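Local structure of DNA ligase (Alteromonas mediterranea, 6GDR) at residues G72-A77 and V128-F133; G189-H194 and D205-V210; D215-V220 and W267-F272. The protein probably seals nicks in duplex DNA, as ATP-dependent DNA ligases do, by way of adenylated intermediates, and binds AMP and DNA. All blocks are in the same frame, centred on the assembly; numbering follows the deposited sequence. Where two conformers were deposited one is given.

Interaction 1: G72-A77 and V128-F133; sequences GELWIA and VRFMAF. Unlike the reference sequence in segment 128-133: Val-128 (reference Ile). With AMP (adenosine monophosphate), chain G.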
loop_
_atom_site.group_PDB
_atom_site.type_symbol
_atom_site.label_atom_id
_atom_site.label_comp_id
_atom_site.label_asym_id
_atom_site.label_seq_id
_atom_site.Cartn_x
_atom_site.Cartn_y
_atom_site.Cartn_z
ATOM N N GLY D 72 -1.599 -11.496 3.608
ATOM C CA GLY D 72 -0.200 -11.248 3.323
ATOM C C GLY D 72 -0.025 -10.340 2.127
ATOM O O GLY D 72 -0.985 -9.972 1.445
ATOM N N GLU D 73 1.232 -9.979 1.885
ATOM C CA GLU D 73 1.612 -9.084 0.798
ATOM C C GLU D 73 2.547 -9.834 -0.141
ATOM O O GLU D 73 3.694 -10.121 0.219
ATOM C CB GLU D 73 2.287 -7.827 1.341
ATOM C CG GLU D 73 2.378 -6.692 0.336
ATOM C CD GLU D 73 1.054 -5.982 0.146
ATOM O OE1 GLU D 73 0.135 -6.205 0.961
ATOM O OE2 GLU D 73 0.932 -5.201 -0.819
ATOM N N LEU D 74 2.062 -10.156 -1.338
ATOM C CA LEU D 74 2.920 -10.745 -2.357
ATOM C C LEU D 74 3.934 -9.703 -2.812
ATOM O O LEU D 74 3.560 -8.648 -3.333
ATOM C CB LEU D 74 2.085 -11.249 -3.532
ATOM C CG LEU D 74 1.101 -12.371 -3.195
ATOM C CD1 LEU D 74 0.233 -12.698 -4.396
ATOM C CD2 LEU D 74 1.836 -13.614 -2.716
ATOM N N TRP D 75 5.216 -10.003 -2.619
ATOM C CA TRP D 75 6.250 -8.983 -2.687
ATOM C C TRP D 75 7.578 -9.636 -3.040
ATOM O O TRP D 75 7.854 -10.770 -2.639
ATOM C CB TRP D 75 6.340 -8.236 -1.350
ATOM C CG TRP D 75 7.358 -7.141 -1.279
ATOM C CD1 TRP D 75 7.273 -5.902 -1.843
ATOM C CD2 TRP D 75 8.601 -7.175 -0.569
ATOM N NE1 TRP D 75 8.393 -5.166 -1.538
ATOM C CE2 TRP D 75 9.224 -5.926 -0.757
ATOM C CE3 TRP D 75 9.252 -8.144 0.202
ATOM C CZ2 TRP D 75 10.466 -5.619 -0.202
ATOM C CZ3 TRP D 75 10.485 -7.839 0.750
ATOM C CH2 TRP D 75 11.079 -6.587 0.544
ATOM N N ILE D 76 8.392 -8.905 -3.802
ATOM C CA ILE D 76 9.711 -9.372 -4.215
ATOM C C ILE D 76 10.766 -8.564 -3.473
ATOM O O ILE D 76 11.504 -9.098 -2.638
ATOM C CB ILE D 76 9.896 -9.246 -5.740
ATOM C CG1 ILE D 76 8.837 -10.068 -6.479
ATOM C CG2 ILE D 76 11.298 -9.696 -6.150
ATOM C CD1 ILE D 76 8.722 -9.734 -7.953
ATOM N N ALA D 77 10.842 -7.274 -3.780
ATOM C CA ALA D 77 11.802 -6.375 -3.155
ATOM C C ALA D 77 11.272 -4.953 -3.297
ATOM O O ALA D 77 10.223 -4.721 -3.904
ATOM C CB ALA D 77 13.191 -6.527 -3.781
ATOM N N VAL D 128 9.092 -14.423 -5.964
ATOM C CA VAL D 128 7.962 -13.836 -5.258
ATOM C C VAL D 128 7.812 -14.545 -3.921
ATOM O O VAL D 128 8.079 -15.746 -3.794
ATOM C CB VAL D 128 6.664 -13.935 -6.087
ATOM C CG1 VAL D 128 5.469 -13.417 -5.294
ATOM C CG2 VAL D 128 6.811 -13.161 -7.388
ATOM N N ARG D 129 7.377 -13.793 -2.911
ATOM C CA ARG D 129 7.164 -14.335 -1.578
ATOM C C ARG D 129 5.851 -13.807 -1.019
ATOM O O ARG D 129 5.355 -12.753 -1.423
ATOM C CB ARG D 129 8.320 -13.980 -0.631
ATOM C CG ARG D 129 9.643 -14.634 -0.998
ATOM C CD ARG D 129 10.632 -14.555 0.151
ATOM N NE ARG D 129 11.029 -13.180 0.442
ATOM C CZ ARG D 129 11.686 -12.804 1.535
ATOM N NH1 ARG D 129 12.006 -11.529 1.711
ATOM N NH2 ARG D 129 12.019 -13.699 2.458
ATOM N N PHE D 130 5.292 -14.563 -0.077
ATOM C CA PHE D 130 4.038 -14.211 0.586
ATOM C C PHE D 130 4.391 -13.689 1.974
ATOM O O PHE D 130 4.550 -14.453 2.927
ATOM C CB PHE D 130 3.104 -15.414 0.644
ATOM C CG PHE D 130 1.812 -15.149 1.365
ATOM C CD1 PHE D 130 0.767 -14.504 0.726
ATOM C CD2 PHE D 130 1.640 -15.553 2.678
ATOM C CE1 PHE D 130 -0.424 -14.263 1.386
ATOM C CE2 PHE D 130 0.453 -15.314 3.342
ATOM C CZ PHE D 130 -0.581 -14.670 2.695
ATOM N N MET D 131 4.517 -12.368 2.082
ATOM C CA MET D 131 4.917 -11.718 3.330
ATOM C C MET D 131 3.680 -11.550 4.204
ATOM O O MET D 131 3.010 -10.517 4.184
ATOM C CB MET D 131 5.585 -10.379 3.042
ATOM C CG MET D 131 6.657 -10.436 1.958
ATOM S SD MET D 131 7.991 -11.594 2.324
ATOM C CE MET D 131 8.679 -10.876 3.813
ATOM N N ALA D 132 3.373 -12.584 4.983
ATOM C CA ALA D 132 2.200 -12.550 5.847
ATOM C C ALA D 132 2.372 -11.507 6.945
ATOM O O ALA D 132 3.462 -11.342 7.500
ATOM C CB ALA D 132 1.958 -13.927 6.464
ATOM N N PHE D 133 1.283 -10.801 7.260
ATOM C CA PHE D 133 1.312 -9.764 8.283
ATOM C C PHE D 133 0.171 -9.832 9.288
ATOM O O PHE D 133 0.201 -9.078 10.266
ATOM C CB PHE D 133 1.311 -8.367 7.637
ATOM C CG PHE D 133 0.213 -8.154 6.633
ATOM C CD1 PHE D 133 -1.074 -7.848 7.043
ATOM C CD2 PHE D 133 0.473 -8.239 5.276
ATOM C CE1 PHE D 133 -2.083 -7.645 6.120
ATOM C CE2 PHE D 133 -0.531 -8.036 4.348
ATOM C CZ PHE D 133 -1.811 -7.739 4.771
HETATM P P AMP G . -3.193 1.213 1.533
HETATM O O1P AMP G . -1.810 0.793 1.093
HETATM O O2P AMP G . -3.446 2.667 1.855
HETATM O "O5'" AMP G . -3.589 0.334 2.822
HETATM C "C5'" AMP G . -2.594 -0.461 3.458
HETATM C "C4'" AMP G . -2.330 -1.722 2.638
HETATM O "O4'" AMP G . -0.929 -2.012 2.626
HETATM C "C3'" AMP G . -3.044 -2.963 3.150
HETATM O "O3'" AMP G . -4.065 -3.351 2.224
HETATM C "C2'" AMP G . -1.974 -4.030 3.270
HETATM O "O2'" AMP G . -2.337 -5.215 2.559
HETATM C "C1'" AMP G . -0.715 -3.426 2.660
HETATM N N9 AMP G . 0.563 -3.708 3.370
HETATM C C8 AMP G . 1.745 -3.782 2.727
HETATM N N7 AMP G . 2.757 -4.046 3.590
HETATM C C5 AMP G . 2.223 -4.148 4.817
HETATM C C6 AMP G . 2.742 -4.415 6.177
HETATM N N6 AMP G . 4.061 -4.624 6.377
HETATM N N1 AMP G . 1.863 -4.439 7.199
HETATM C C2 AMP G . 0.547 -4.229 7.006
HETATM N N3 AMP G . 0.013 -3.980 5.794
HETATM C C4 AMP G . 0.777 -3.930 4.676
#

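Interaction 2: G189-H194 and D205-V210; sequences GLMLHH and DKLIKV. Unlike the reference sequence in segment 205-210: Ile-208 (reference Leu). With AMP (adenosine monophosphate), chain G.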
loop_
_atom_site.group_PDB
_atom_site.type_symbol
_atom_site.label_atom_id
_atom_site.label_comp_id
_atom_site.label_asym_id
_atom_site.label_seq_id
_atom_site.Cartn_x
_atom_site.Cartn_y
_atom_site.Cartn_z
ATOM N N GLY D 189 7.103 2.814 3.171
ATOM C CA GLY D 189 6.661 3.464 4.391
ATOM C C GLY D 189 6.670 2.480 5.548
ATOM O O GLY D 189 7.323 1.439 5.491
ATOM N N LEU D 190 5.927 2.838 6.593
ATOM C CA LEU D 190 5.861 2.045 7.810
ATOM C C LEU D 190 4.412 1.718 8.140
ATOM O O LEU D 190 3.481 2.417 7.732
ATOM C CB LEU D 190 6.507 2.776 8.998
ATOM C CG LEU D 190 7.996 3.107 8.880
ATOM C CD1 LEU D 190 8.471 3.854 10.121
ATOM C CD2 LEU D 190 8.825 1.848 8.663
ATOM N N MET D 191 4.241 0.633 8.890
ATOM C CA MET D 191 2.945 0.209 9.395
ATOM C C MET D 191 3.046 0.012 10.899
ATOM O O MET D 191 4.046 -0.512 11.400
ATOM C CB MET D 191 2.478 -1.088 8.725
ATOM C CG MET D 191 2.286 -0.970 7.222
ATOM S SD MET D 191 0.933 0.126 6.758
ATOM C CE MET D 191 -0.485 -0.814 7.312
ATOM N N LEU D 192 2.014 0.447 11.615
ATOM C CA LEU D 192 1.956 0.342 13.067
ATOM C C LEU D 192 0.724 -0.468 13.437
ATOM O O LEU D 192 -0.401 -0.067 13.124
ATOM C CB LEU D 192 1.901 1.727 13.716
ATOM C CG LEU D 192 2.938 2.738 13.224
ATOM C CD1 LEU D 192 2.697 4.095 13.861
ATOM C CD2 LEU D 192 4.341 2.249 13.526
ATOM N N HIS D 193 0.938 -1.603 14.098
ATOM C CA HIS D 193 -0.144 -2.484 14.519
ATOM C C HIS D 193 -0.089 -2.627 16.032
ATOM O O HIS D 193 0.915 -3.095 16.578
ATOM C CB HIS D 193 -0.038 -3.850 13.838
ATOM C CG HIS D 193 -1.346 -4.566 13.719
ATOM N ND1 HIS D 193 -1.586 -5.521 12.754
ATOM C CD2 HIS D 193 -2.488 -4.466 14.441
ATOM C CE1 HIS D 193 -2.819 -5.978 12.886
ATOM N NE2 HIS D 193 -3.387 -5.354 13.903
ATOM N N HIS D 194 -1.166 -2.225 16.702
ATOM C CA HIS D 194 -1.201 -2.265 18.157
ATOM C C HIS D 194 -1.084 -3.701 18.653
ATOM O O HIS D 194 -1.751 -4.607 18.143
ATOM C CB HIS D 194 -2.495 -1.628 18.661
ATOM C CG HIS D 194 -2.383 -1.041 20.033
ATOM N ND1 HIS D 194 -2.903 -1.656 21.151
ATOM C CD2 HIS D 194 -1.813 0.109 20.465
ATOM C CE1 HIS D 194 -2.658 -0.911 22.213
ATOM N NE2 HIS D 194 -1.997 0.164 21.825
ATOM N N ASP D 205 -7.116 3.478 15.346
ATOM C CA ASP D 205 -5.733 3.626 15.785
ATOM C C ASP D 205 -5.045 2.292 16.035
ATOM O O ASP D 205 -3.850 2.287 16.346
ATOM C CB ASP D 205 -5.675 4.480 17.054
ATOM C CG ASP D 205 -5.895 5.954 16.776
ATOM O OD1 ASP D 205 -5.406 6.444 15.737
ATOM O OD2 ASP D 205 -6.558 6.622 17.597
ATOM N N LYS D 206 -5.756 1.170 15.906
ATOM C CA LYS D 206 -5.139 -0.135 16.110
ATOM C C LYS D 206 -4.194 -0.508 14.974
ATOM O O LYS D 206 -3.288 -1.323 15.184
ATOM C CB LYS D 206 -6.218 -1.208 16.257
ATOM C CG LYS D 206 -7.334 -0.848 17.232
ATOM C CD LYS D 206 -8.353 -1.972 17.360
ATOM C CE LYS D 206 -9.680 -1.469 17.904
ATOM N NZ LYS D 206 -10.450 -0.715 16.878
ATOM N N LEU D 207 -4.383 0.065 13.785
ATOM C CA LEU D 207 -3.551 -0.238 12.623
ATOM C C LEU D 207 -3.353 1.053 11.842
ATOM O O LEU D 207 -4.268 1.504 11.145
ATOM C CB LEU D 207 -4.192 -1.315 11.748
ATOM C CG LEU D 207 -3.466 -1.672 10.449
ATOM C CD1 LEU D 207 -2.064 -2.190 10.730
ATOM C CD2 LEU D 207 -4.268 -2.698 9.663
ATOM N N ILE D 208 -2.161 1.638 11.942
ATOM C CA ILE D 208 -1.892 2.963 11.398
ATOM C C ILE D 208 -0.909 2.849 10.242
ATOM O O ILE D 208 -0.064 1.949 10.191
ATOM C CB ILE D 208 -1.371 3.915 12.497
ATOM C CG1 ILE D 208 -2.502 4.239 13.477
ATOM C CG2 ILE D 208 -0.824 5.211 11.903
ATOM C CD1 ILE D 208 -2.048 4.398 14.906
ATOM N N LYS D 209 -1.030 3.789 9.307
ATOM C CA LYS D 209 -0.287 3.798 8.057
ATOM C C LYS D 209 0.556 5.064 8.004
ATOM O O LYS D 209 0.051 6.161 8.264
ATOM C CB LYS D 209 -1.265 3.735 6.882
ATOM C CG LYS D 209 -0.689 3.929 5.494
ATOM C CD LYS D 209 -1.767 4.460 4.551
ATOM C CE LYS D 209 -3.054 3.625 4.595
ATOM N NZ LYS D 209 -4.140 4.224 3.774
ATOM N N VAL D 210 1.836 4.914 7.669
ATOM C CA VAL D 210 2.786 6.020 7.694
ATOM C C VAL D 210 3.517 6.059 6.359
ATOM O O VAL D 210 4.205 5.097 5.997
ATOM C CB VAL D 210 3.787 5.891 8.854
ATOM C CG1 VAL D 210 4.496 7.214 9.081
ATOM C CG2 VAL D 210 3.084 5.432 10.126
HETATM P P AMP G . -3.193 1.213 1.533
HETATM O O1P AMP G . -1.810 0.793 1.093
HETATM O O2P AMP G . -3.446 2.667 1.855
HETATM O "O5'" AMP G . -3.589 0.334 2.822
HETATM C "C5'" AMP G . -2.594 -0.461 3.458
HETATM C "C4'" AMP G . -2.330 -1.722 2.638
HETATM O "O4'" AMP G . -0.929 -2.012 2.626
HETATM C "C3'" AMP G . -3.044 -2.963 3.150
HETATM O "O3'" AMP G . -4.065 -3.351 2.224
HETATM C "C2'" AMP G . -1.974 -4.030 3.270
HETATM O "O2'" AMP G . -2.337 -5.215 2.559
HETATM C "C1'" AMP G . -0.715 -3.426 2.660
HETATM N N9 AMP G . 0.563 -3.708 3.370
HETATM C C8 AMP G . 1.745 -3.782 2.727
HETATM N N7 AMP G . 2.757 -4.046 3.590
HETATM C C5 AMP G . 2.223 -4.148 4.817
HETATM C C6 AMP G . 2.742 -4.415 6.177
HETATM N N6 AMP G . 4.061 -4.624 6.377
HETATM N N1 AMP G . 1.863 -4.439 7.199
HETATM C C2 AMP G . 0.547 -4.229 7.006
HETATM N N3 AMP G . 0.013 -3.980 5.794
HETATM C C4 AMP G . 0.777 -3.930 4.676
#

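Interaction 3: D215-V220 and W267-F272; sequences DAEAKV and WVTFKF. With nucleotides of chain C.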
loop_
_atom_site.group_PDB
_atom_site.type_symbol
_atom_site.label_atom_id
_atom_site.label_comp_id
_atom_site.label_asym_id
_atom_site.label_seq_id
_atom_site.Cartn_x
_atom_site.Cartn_y
_atom_site.Cartn_z
ATOM N N ASP D 215 6.289 17.902 -2.215
ATOM C CA ASP D 215 5.564 18.817 -3.082
ATOM C C ASP D 215 6.371 19.081 -4.347
ATOM O O ASP D 215 7.564 18.783 -4.431
ATOM C CB ASP D 215 5.266 20.134 -2.355
ATOM C CG ASP D 215 4.350 19.946 -1.163
ATOM O OD1 ASP D 215 3.989 18.788 -0.863
ATOM O OD2 ASP D 215 3.988 20.958 -0.527
ATOM N N ALA D 216 5.693 19.650 -5.340
ATOM C CA ALA D 216 6.320 19.981 -6.612
ATOM C C ALA D 216 5.352 20.840 -7.409
ATOM O O ALA D 216 4.149 20.862 -7.136
ATOM C CB ALA D 216 6.703 18.725 -7.400
ATOM N N GLU D 217 5.894 21.547 -8.394
ATOM C CA GLU D 217 5.111 22.432 -9.243
ATOM C C GLU D 217 5.051 21.885 -10.664
ATOM O O GLU D 217 5.941 21.153 -11.107
ATOM C CB GLU D 217 5.701 23.847 -9.259
ATOM C CG GLU D 217 5.545 24.598 -7.947
ATOM C CD GLU D 217 5.955 26.055 -8.057
ATOM O OE1 GLU D 217 6.789 26.374 -8.931
ATOM O OE2 GLU D 217 5.439 26.880 -7.275
ATOM N N ALA D 218 3.986 22.250 -11.372
ATOM C CA ALA D 218 3.810 21.854 -12.760
ATOM C C ALA D 218 2.910 22.867 -13.449
ATOM O O ALA D 218 2.048 23.483 -12.816
ATOM C CB ALA D 218 3.212 20.447 -12.875
ATOM N N LYS D 219 3.117 23.029 -14.753
ATOM C CA LYS D 219 2.341 23.959 -15.562
ATOM C C LYS D 219 1.194 23.215 -16.232
ATOM O O LYS D 219 1.414 22.200 -16.900
ATOM C CB LYS D 219 3.223 24.629 -16.617
ATOM C CG LYS D 219 2.476 25.584 -17.542
ATOM C CD LYS D 219 3.422 26.317 -18.487
ATOM C CE LYS D 219 4.195 25.353 -19.379
ATOM N NZ LYS D 219 4.996 26.061 -20.414
ATOM N N VAL D 220 -0.024 23.724 -16.051
ATOM C CA VAL D 220 -1.198 23.105 -16.656
ATOM C C VAL D 220 -1.173 23.337 -18.160
ATOM O O VAL D 220 -0.987 24.467 -18.630
ATOM C CB VAL D 220 -2.488 23.651 -16.023
ATOM C CG1 VAL D 220 -2.517 25.174 -16.042
ATOM C CG2 VAL D 220 -3.721 23.088 -16.728
ATOM N N TRP D 267 0.571 27.715 -13.125
ATOM C CA TRP D 267 1.327 26.704 -12.401
ATOM C C TRP D 267 0.554 26.281 -11.163
ATOM O O TRP D 267 -0.110 27.102 -10.523
ATOM C CB TRP D 267 2.708 27.230 -12.005
ATOM C CG TRP D 267 3.639 27.381 -13.161
ATOM C CD1 TRP D 267 3.674 28.406 -14.059
ATOM C CD2 TRP D 267 4.679 26.475 -13.548
ATOM N NE1 TRP D 267 4.669 28.195 -14.982
ATOM C CE2 TRP D 267 5.301 27.015 -14.689
ATOM C CE3 TRP D 267 5.143 25.258 -13.038
ATOM C CZ2 TRP D 267 6.363 26.382 -15.331
ATOM C CZ3 TRP D 267 6.196 24.631 -13.676
ATOM C CH2 TRP D 267 6.796 25.193 -14.810
ATOM N N VAL D 268 0.644 24.996 -10.830
ATOM C CA VAL D 268 -0.032 24.439 -9.668
ATOM C C VAL D 268 0.962 23.608 -8.874
ATOM O O VAL D 268 1.926 23.064 -9.423
ATOM C CB VAL D 268 -1.255 23.581 -10.063
ATOM C CG1 VAL D 268 -2.261 24.417 -10.839
ATOM C CG2 VAL D 268 -0.820 22.366 -10.878
ATOM N N THR D 269 0.719 23.510 -7.572
ATOM C CA THR D 269 1.518 22.681 -6.683
ATOM C C THR D 269 0.727 21.440 -6.295
ATOM O O THR D 269 -0.460 21.525 -5.961
ATOM C CB THR D 269 1.928 23.449 -5.424
ATOM O OG1 THR D 269 2.577 24.670 -5.799
ATOM C CG2 THR D 269 2.880 22.619 -4.569
ATOM N N PHE D 270 1.395 20.290 -6.336
ATOM C CA PHE D 270 0.763 19.012 -6.051
ATOM C C PHE D 270 1.671 18.191 -5.151
ATOM O O PHE D 270 2.897 18.316 -5.200
ATOM C CB PHE D 270 0.476 18.230 -7.339
ATOM C CG PHE D 270 1.714 17.739 -8.038
ATOM C CD1 PHE D 270 2.189 16.456 -7.817
ATOM C CD2 PHE D 270 2.405 18.560 -8.912
ATOM C CE1 PHE D 270 3.328 16.002 -8.455
ATOM C CE2 PHE D 270 3.545 18.110 -9.554
ATOM C CZ PHE D 270 4.005 16.829 -9.325
ATOM N N LYS D 271 1.057 17.347 -4.329
ATOM C CA LYS D 271 1.791 16.380 -3.531
ATOM C C LYS D 271 1.763 15.025 -4.225
ATOM O O LYS D 271 0.868 14.725 -5.018
ATOM C CB LYS D 271 1.210 16.269 -2.117
ATOM C CG LYS D 271 0.054 15.290 -1.957
ATOM C CD LYS D 271 -0.422 15.255 -0.516
ATOM C CE LYS D 271 -1.321 14.061 -0.259
ATOM N NZ LYS D 271 -1.665 13.923 1.183
ATOM N N PHE D 272 2.764 14.205 -3.918
ATOM C CA PHE D 272 2.882 12.900 -4.548
ATOM C C PHE D 272 3.710 11.994 -3.649
ATOM O O PHE D 272 4.488 12.460 -2.813
ATOM C CB PHE D 272 3.508 13.008 -5.942
ATOM C CG PHE D 272 4.927 13.501 -5.932
ATOM C CD1 PHE D 272 5.206 14.849 -5.787
ATOM C CD2 PHE D 272 5.982 12.616 -6.072
ATOM C CE1 PHE D 272 6.513 15.304 -5.779
ATOM C CE2 PHE D 272 7.289 13.063 -6.066
ATOM C CZ PHE D 272 7.555 14.410 -5.919
ATOM P P DC C 3 -4.853 12.226 0.118
ATOM O OP1 DC C 3 -4.048 13.352 0.643
ATOM O OP2 DC C 3 -5.309 11.159 1.037
ATOM O "O5'" DC C 3 -6.148 12.811 -0.617
ATOM C "C5'" DC C 3 -6.008 13.809 -1.619
ATOM C "C4'" DC C 3 -7.325 14.043 -2.343
ATOM O "O4'" DC C 3 -7.823 12.787 -2.860
ATOM C "C3'" DC C 3 -8.443 14.586 -1.472
ATOM O "O3'" DC C 3 -8.419 16.010 -1.447
ATOM C "C2'" DC C 3 -9.709 14.041 -2.131
ATOM C "C1'" DC C 3 -9.237 12.800 -2.892
ATOM N N1 DC C 3 -9.742 11.516 -2.319
ATOM C C2 DC C 3 -11.029 11.077 -2.641
ATOM O O2 DC C 3 -11.728 11.766 -3.395
ATOM N N3 DC C 3 -11.475 9.910 -2.117
ATOM C C4 DC C 3 -10.689 9.199 -1.308
ATOM N N4 DC C 3 -11.173 8.051 -0.816
ATOM C C5 DC C 3 -9.373 9.628 -0.969
ATOM C C6 DC C 3 -8.944 10.781 -1.492
#

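Interaction 1: G72-A77 and V128-F133
Phe-133 lays one end of its ring against the backbone of Gly-72 while turning a ring face to the adenine of AMP. CE2 of Phe-133 comes to 3.2 Å from Gly-72 C, and AMP N3 sits 4.0 Å above the Phe-133 ring plane, over its centre. The ring reaches both because its CG stands between the backbone N and the carbonyl carbon, chi1 52°. From the other side of Gly-72 comes Phe-130, whose CZ is 3.5 Å from Gly-72 N; the lack of a side chain on Gly-72 is what lets the ring come this close. With an alanine at Phe-133, the adenine would probably lose the flat surface it faces and Gly-72 one of its two aromatic neighbours.

The strands pair antiparallel within a mixed sheet of the adenylation domain, the nucleotidyltransferase fold of DNA ligases, through four backbone hydrogen bonds. Glu-73 bends at chi2 to bring OE1 to the ribose, where it accepts a hydrogen bond from AMP O2' at 3.1 Å; its OE2 has a weak bond from Gly-37 N. Leu-74 CD2 meets the Phe-130 ring at its edge, 3.7 Å from CD1. Trp-75 and Arg-129 run side by side, indole and guanidinium 34° apart. Met-131, bent at chi2 and chi3, touches both, its CG 3.9 Å from Trp-75 CE3 and its SD above one face of the Arg-129 guanidinium, offset toward the rim.

Interaction 2: G189-H194 and D205-V210
Met-191 overlaps the adenine of AMP from above one face, its CG 3.5 Å from AMP N1, and rests its SD against the strand beside it, 4.1 Å from Lys-209 CA. The two antiparallel strands belong to the adenylation domain, and their sequences are consistent with motifs IV and V of the covalent nucleotidyltransferases, which frame the nucleotide. Bends at chi2 and chi3 fold the methionine over the base and carry its CE against Leu-207 CD1, which also lies over one face of the His-193 ring in a CH-pi contact, 4.1 Å from the centroid. The base is thus sandwiched between Met-191 and Phe-133.

Lys-209 leaves the same side of the sheet. Its CG is anti to the backbone N (chi1 172°), and a single bend at chi3 delivers NZ to the phosphate, where it donates a hydrogen bond to AMP O2P at 2.6 Å. A phosphate of the bound DNA also forms a long, weak ion pair with this NZ. Lys-34, Leu-35 and Arg-50 supply further hydrogen bonds to AMP.

On the reverse side Leu-190, Leu-192, Ile-208 and Val-210 form an apolar layer. Leu-192 slants across Ile-208 and Val-210, with Leu-192 CD1 4.0 Å from Val-210 CG2, and helix 172-184 covers this layer through Leu-175 and Leu-179. Five backbone hydrogen bonds join the strands. At the far end His-194 turns its NE2 to Glu-28 OE1, while its backbone N meets Lys-206 O at 2.8 Å in a nearly straight bond, 175° at the hydrogen. At the opposite end, Gly-189 has no side chain to collide with Val-210 O, and its CA approaches that oxygen to 3.4 Å.

Interaction 3: D215-V220 and W267-F272
The OB-like domain of the ligase is built on an antiparallel sheet, and strands 215-220 and 267-272 are neighbours within it, illustrating how one pair of strands can present two unlike faces. On the face bearing Lys-219 and Trp-267, the CB of Lys-219 lies over the indole, while the rest of the chain leads off: Lys-219 CB is 3.7 Å from the centroid of the six-membered ring and only 11° off its normal, a CH-pi contact. The backbone follows the same surface, with Lys-219 N 3.5 Å from Trp-267 CE3. Further along, Glu-217 CG passes 3.7 Å from Thr-269 OG1, and Asp-215 OD1 touches the aliphatic base of Lys-271, 4.0 Å from its CB.

The other face is apolar. Phe-270 has its CG between the backbone N and the carbonyl carbon (chi1 69°), which tips the ring across the partner strand and puts CZ 3.8 Å from Ala-216 CB. Phe-272 comes to the same methyl with CE1, and Ala-218 CB lies 4.1 Å from Phe-270 CE2. Phe-247 meets the Phe-270 ring edge-to-face. Backbone bonds fix the register; the firmer ones include Phe-270 N to Ala-216 O, while the reverse bond from Ala-216 N is weak.

Beyond CG, Lys-271 is fully extended, and its NZ donates to OP1 of nucleotide DC3 of chain C at 2.5 Å. Tyr-273 OH is also hydrogen-bonded to this NZ, and Phe-213 makes a cation-pi contact with it. A long, positively charged arm held by neighbours in this way probably favours binding to the DNA backbone through charge, without reading the base.

Overall arrangement
All three contacts pair antiparallel strands, yet their chemistry follows their location. Interactions 1 and 2 are buried in the adenylation domain, in two different sheets; the centres of the two contacts lie about 18 Å apart, and they do not touch; AMP bridges them, with interaction 1 supplying an aromatic face and a ribose acceptor, and interaction 2 a thioether and a phosphate-binding lysine. Interaction 3, only partly buried, sits in the OB-like domain on the opposite side of the chain's centre from interaction 1, about 33 Å between centres, and directs its lysine to a DNA phosphate and not to AMP. Strand 207-210 is followed directly by strand 214-225, so interactions 2 and 3 flank the passage between domains.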